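Local coordinates for protein hydrogenase maturation factor (Thermoanaerobacter tengcongensis, PDB 3VTI) that probably transfers a carbamoyl group from carbamoyl phosphate to the C-terminal cysteine of HypE, using ATP, during [NiFe] hydrogenase maturation, at residues 253-258 / 323-328; 365-370 / 380-385. One frame throughout, in Å; residues are numbered along the deposited sequence.

Contact 1: residues 253-258 / 323-328; sequences AVMMRD and FPIVMT
Two short strands run antiparallel here, M255 and I325 forming a hydrogen-bonded pair and V254 and V326 a non-hydrogen-bonded one with their CA atoms 4.2 Å apart. The I325 N to M255 O bond is 2.9 Å long; the return bond from M255 N to I325 O closes the same pair. One step further on, M327 N reaches A253 O at 3.0 Å. The same A253 O also takes a CA-H...O contact from V326 CA.

On the face of V254 and V326, P324 does most of the touching. Its ring lies alongside V254, pointing the same way, and its CB meets V254 CG1 at 3.6 Å. V254 swings CG1 round opposite its own backbone N (chi1 171°), which places that methyl next to the proline. M256 crosses the same ring at a slant, its CG 3.8 Å from P324 CB, so V254 and M256 share that one carbon.

M255 and I325 share the other face, with M255 CB 3.9 Å from I325 CG1. Further out, M255 stays straight through SD and turns only at its last bond, while M327 folds back at chi2 and chi3; the two run side by side until their CE methyls meet at 4.0 Å.

The two strands are neighbours inside the mixed sheet of the YrdC/Sua5-like domain, 254-255 lying between 325-329 and 303-307. V254 is bonded through the backbone to G305 and M307, and M256 to M307. Helix 259-265 packs E261 and Y265 against M256 and P324, and helix 312-318 covers the M255 and I325 face with H314, L317 and M318.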
# COMPACT_ATOMS: atom_id res chain seq x y z
N ALA A 253 -26.76 52.64 10.74
CA ALA A 253 -27.99 53.15 11.30
C ALA A 253 -27.76 54.60 11.63
O ALA A 253 -26.62 55.03 11.80
CB ALA A 253 -28.35 52.38 12.56
N VAL A 254 -28.85 55.35 11.72
CA VAL A 254 -28.79 56.78 11.98
C VAL A 254 -29.78 57.12 13.09
O VAL A 254 -30.89 56.59 13.13
CB VAL A 254 -29.11 57.60 10.68
CG1 VAL A 254 -29.27 59.08 10.98
CG2 VAL A 254 -28.02 57.39 9.63
N MET A 255 -29.36 58.00 14.00
CA MET A 255 -30.28 58.48 15.02
C MET A 255 -30.79 59.85 14.62
O MET A 255 -30.01 60.73 14.26
CB MET A 255 -29.62 58.53 16.41
CG MET A 255 -30.54 59.05 17.53
SD MET A 255 -29.77 59.13 19.16
CE MET A 255 -29.80 57.42 19.65
N MET A 256 -32.11 60.01 14.69
CA MET A 256 -32.77 61.30 14.47
C MET A 256 -33.57 61.74 15.71
O MET A 256 -33.96 60.92 16.53
CB MET A 256 -33.63 61.25 13.20
CG MET A 256 -32.81 61.03 11.95
SD MET A 256 -33.79 60.93 10.44
CE MET A 256 -32.59 60.19 9.32
N ARG A 257 -33.83 63.05 15.83
CA ARG A 257 -34.33 63.66 17.07
C ARG A 257 -35.80 63.35 17.38
O ARG A 257 -36.18 63.26 18.55
CB ARG A 257 -34.10 65.18 17.04
CG ARG A 257 -34.99 65.94 16.05
CD ARG A 257 -34.32 67.19 15.46
NE ARG A 257 -34.02 68.17 16.49
CZ ARG A 257 -32.79 68.52 16.87
NH1 ARG A 257 -31.72 67.98 16.30
NH2 ARG A 257 -32.65 69.43 17.83
N ASP A 258 -36.60 63.21 16.33
CA ASP A 258 -38.03 62.92 16.45
C ASP A 258 -38.60 62.41 15.13
O ASP A 258 -37.92 62.40 14.10
CB ASP A 258 -38.82 64.13 16.98
CG ASP A 258 -38.62 65.41 16.15
OD1 ASP A 258 -38.44 65.35 14.91
OD2 ASP A 258 -38.67 66.51 16.76
N PHE A 323 -28.42 68.03 13.25
CA PHE A 323 -28.22 67.08 12.16
C PHE A 323 -28.43 65.65 12.69
O PHE A 323 -28.24 65.41 13.89
CB PHE A 323 -26.82 67.22 11.54
CG PHE A 323 -25.71 67.27 12.55
CD1 PHE A 323 -25.22 66.11 13.14
CD2 PHE A 323 -25.17 68.49 12.94
CE1 PHE A 323 -24.21 66.15 14.09
CE2 PHE A 323 -24.15 68.55 13.89
CZ PHE A 323 -23.67 67.39 14.47
N PRO A 324 -28.84 64.72 11.81
CA PRO A 324 -28.92 63.32 12.21
C PRO A 324 -27.53 62.78 12.45
O PRO A 324 -26.56 63.31 11.90
CB PRO A 324 -29.52 62.63 10.98
CG PRO A 324 -30.16 63.71 10.19
CD PRO A 324 -29.36 64.94 10.45
N ILE A 325 -27.42 61.74 13.28
CA ILE A 325 -26.12 61.12 13.53
C ILE A 325 -26.10 59.63 13.26
O ILE A 325 -27.05 58.92 13.58
CB ILE A 325 -25.59 61.38 14.98
CG1 ILE A 325 -26.60 60.94 16.05
CG2 ILE A 325 -25.17 62.82 15.16
CD1 ILE A 325 -26.05 61.04 17.49
N VAL A 326 -25.02 59.16 12.64
CA VAL A 326 -24.74 57.73 12.58
C VAL A 326 -24.63 57.19 14.02
O VAL A 326 -23.99 57.81 14.87
CB VAL A 326 -23.43 57.45 11.81
CG1 VAL A 326 -23.01 55.98 11.93
CG2 VAL A 326 -23.58 57.85 10.36
N MET A 327 -25.27 56.06 14.28
CA MET A 327 -25.15 55.37 15.56
C MET A 327 -24.92 53.89 15.28
O MET A 327 -25.85 53.08 15.21
CB MET A 327 -26.39 55.60 16.43
CG MET A 327 -26.18 55.32 17.92
SD MET A 327 -24.99 56.43 18.70
CE MET A 327 -25.95 57.94 18.81
N THR A 328 -23.65 53.56 15.10
CA THR A 328 -23.25 52.20 14.78
C THR A 328 -22.62 51.56 16.00
O THR A 328 -22.11 52.24 16.88
CB THR A 328 -22.27 52.17 13.56
OG1 THR A 328 -21.78 50.84 13.35
CG2 THR A 328 -21.08 53.10 13.75

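Contact 2: residues 365-370 / 380-385; sequences RIDDSV and IIRRAR
S369 OG is held between two backbone groups of the facing segment: it donates to R385 O at 2.8 Å, from above that carbonyl plane, and accepts from A384 N at 2.9 Å. With OG turned opposite its own carbonyl carbon (chi1 -72°), the hydroxyl is presented to both. A water bridges nearby, accepting from S369 N and donating to R385 O, so that carbonyl takes two donors.

R385 also sends its side chain back across. NH2 meets D368 OD1 at 2.7 Å in a salt bridge, and NE adds a weak bond to the same oxygen. The oxygen lies in the guanidinium plane, yet the carboxylate is turned 81° against it and is met from above its own plane. A second water ties this pair to the backbone: it accepts from R385 NE and donates to D368 OD1 and to I366 O. Y310 makes a cation-pi contact with the guanidinium and R281 O takes NH1, which limits its rotation.

At the far end the segments form a single antiparallel bridge, V370 with R382, carrying a classic beta bulge: I381 and R382 both face V370. Here strand 370-374 begins, in the YrdC-like domain's sheet. V370 O takes both amides, R382 N on a lone pair in the carbonyl plane and I381 N tilted 22° from it. V370 CG1 packs against I381 CB at 3.9 Å.

I366 crosses R385 at about a right angle, laying CG1 and CD1 over the A384-R385 peptide, with CG1 3.4 Å from R385 N. That amide donates to D367 O at 2.8 Å. D367, which with S329 binds magnesium, has OD1 4.4 Å from R382 NH1, well out of the guanidinium plane, an approach of opposite charges without a directed N-H.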
# COMPACT_ATOMS: atom_id res chain seq x y z
N ARG A 365 -23.91 43.32 28.27
CA ARG A 365 -23.88 44.08 27.04
C ARG A 365 -25.02 43.60 26.15
O ARG A 365 -25.36 42.42 26.15
CB ARG A 365 -22.51 43.98 26.36
CG ARG A 365 -22.39 43.00 25.22
CD ARG A 365 -20.92 42.78 24.81
NE ARG A 365 -20.13 42.16 25.87
CZ ARG A 365 -18.86 42.47 26.16
NH1 ARG A 365 -18.24 41.85 27.15
NH2 ARG A 365 -18.22 43.41 25.47
N ILE A 366 -25.64 44.53 25.42
CA ILE A 366 -26.74 44.18 24.56
C ILE A 366 -26.83 45.21 23.45
O ILE A 366 -26.81 46.41 23.70
CB ILE A 366 -28.09 44.04 25.35
CG1 ILE A 366 -29.21 43.55 24.43
CG2 ILE A 366 -28.47 45.35 26.05
CD1 ILE A 366 -30.42 42.99 25.18
N ASP A 367 -26.90 44.71 22.23
CA ASP A 367 -26.97 45.57 21.05
C ASP A 367 -28.33 46.20 20.83
O ASP A 367 -29.32 45.78 21.42
CB ASP A 367 -26.60 44.76 19.82
CG ASP A 367 -25.16 44.90 19.49
OD1 ASP A 367 -24.76 46.04 19.14
OD2 ASP A 367 -24.44 43.89 19.60
N ASP A 368 -28.34 47.22 19.98
CA ASP A 368 -29.57 47.85 19.53
C ASP A 368 -30.36 46.81 18.76
O ASP A 368 -29.79 46.02 18.01
CB ASP A 368 -29.26 49.04 18.63
CG ASP A 368 -28.61 50.20 19.39
OD1 ASP A 368 -28.83 50.36 20.62
OD2 ASP A 368 -27.89 50.99 18.73
N SER A 369 -31.67 46.78 18.96
CA SER A 369 -32.55 45.98 18.13
C SER A 369 -32.69 46.61 16.75
O SER A 369 -32.46 47.81 16.56
CB SER A 369 -33.91 45.84 18.78
OG SER A 369 -33.82 44.96 19.89
N VAL A 370 -33.07 45.77 15.79
CA VAL A 370 -33.29 46.19 14.42
C VAL A 370 -34.56 45.48 14.01
O VAL A 370 -34.63 44.24 14.03
CB VAL A 370 -32.11 45.79 13.46
CG1 VAL A 370 -32.43 46.16 12.03
CG2 VAL A 370 -30.79 46.42 13.90
N ILE A 380 -38.88 41.43 12.83
CA ILE A 380 -37.69 41.80 13.54
C ILE A 380 -36.46 41.15 12.88
O ILE A 380 -36.51 40.00 12.48
CB ILE A 380 -37.84 41.46 15.06
CG1 ILE A 380 -36.77 42.15 15.90
CG2 ILE A 380 -37.87 39.95 15.31
CD1 ILE A 380 -37.21 42.38 17.34
N ILE A 381 -35.38 41.91 12.74
CA ILE A 381 -34.19 41.45 12.06
C ILE A 381 -33.15 41.08 13.10
O ILE A 381 -32.46 40.08 12.95
CB ILE A 381 -33.63 42.53 11.05
CG1 ILE A 381 -34.46 42.54 9.76
CG2 ILE A 381 -32.16 42.31 10.70
CD1 ILE A 381 -35.65 43.49 9.78
N ARG A 382 -33.05 41.88 14.15
CA ARG A 382 -32.13 41.58 15.23
C ARG A 382 -32.81 41.91 16.54
O ARG A 382 -33.13 43.06 16.81
CB ARG A 382 -30.84 42.38 15.07
CG ARG A 382 -29.86 42.17 16.21
CD ARG A 382 -28.88 43.30 16.25
NE ARG A 382 -27.70 42.99 15.48
CZ ARG A 382 -26.77 43.87 15.13
NH1 ARG A 382 -26.91 45.16 15.45
NH2 ARG A 382 -25.71 43.46 14.44
N ARG A 383 -33.05 40.87 17.34
CA ARG A 383 -33.81 41.00 18.57
C ARG A 383 -32.87 41.12 19.77
O ARG A 383 -32.29 40.12 20.21
CB ARG A 383 -34.77 39.82 18.74
CG ARG A 383 -35.86 40.01 19.78
CD ARG A 383 -36.58 38.71 20.07
NE ARG A 383 -36.89 38.55 21.49
CZ ARG A 383 -38.02 38.97 22.02
NH1 ARG A 383 -38.92 39.58 21.24
NH2 ARG A 383 -38.27 38.82 23.31
N ALA A 384 -32.73 42.34 20.27
CA ALA A 384 -31.78 42.64 21.34
C ALA A 384 -32.37 43.68 22.30
O ALA A 384 -33.44 43.45 22.87
CB ALA A 384 -30.45 43.10 20.75
N ARG A 385 -31.71 44.83 22.48
CA ARG A 385 -32.16 45.79 23.50
C ARG A 385 -33.62 46.15 23.35
O ARG A 385 -34.08 46.49 22.24
CB ARG A 385 -31.31 47.07 23.55
CG ARG A 385 -31.74 48.06 24.64
CD ARG A 385 -30.88 49.33 24.69
NE ARG A 385 -30.66 49.94 23.37
CZ ARG A 385 -31.56 50.62 22.67
NH1 ARG A 385 -32.79 50.81 23.12
NH2 ARG A 385 -31.22 51.12 21.49
O HOH W 1 -27.86 48.96 22.82
O HOH W 2 -33.11 48.55 20.71

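Both contacts are mostly buried, their centres about 16 Å apart and their nearest atoms about 5 Å. Contact 1 lies inside the mixed sheet of the YrdC-like part and is almost wholly apolar beyond its backbone bonds, methionines, proline and branched side chains filling both faces. Contact 2 is made of loops at the start of that sheet's strand 370-374, nearer the centre of the chain, and relies on a serine hydroxyl, a salt bridge and two waters instead. M307 of strand 303-307 touches both, meeting M255 and M327 in one and D368 and R385 in the other. Contact 2 itself carries magnesium ligand D367; contact 1 only approaches that site.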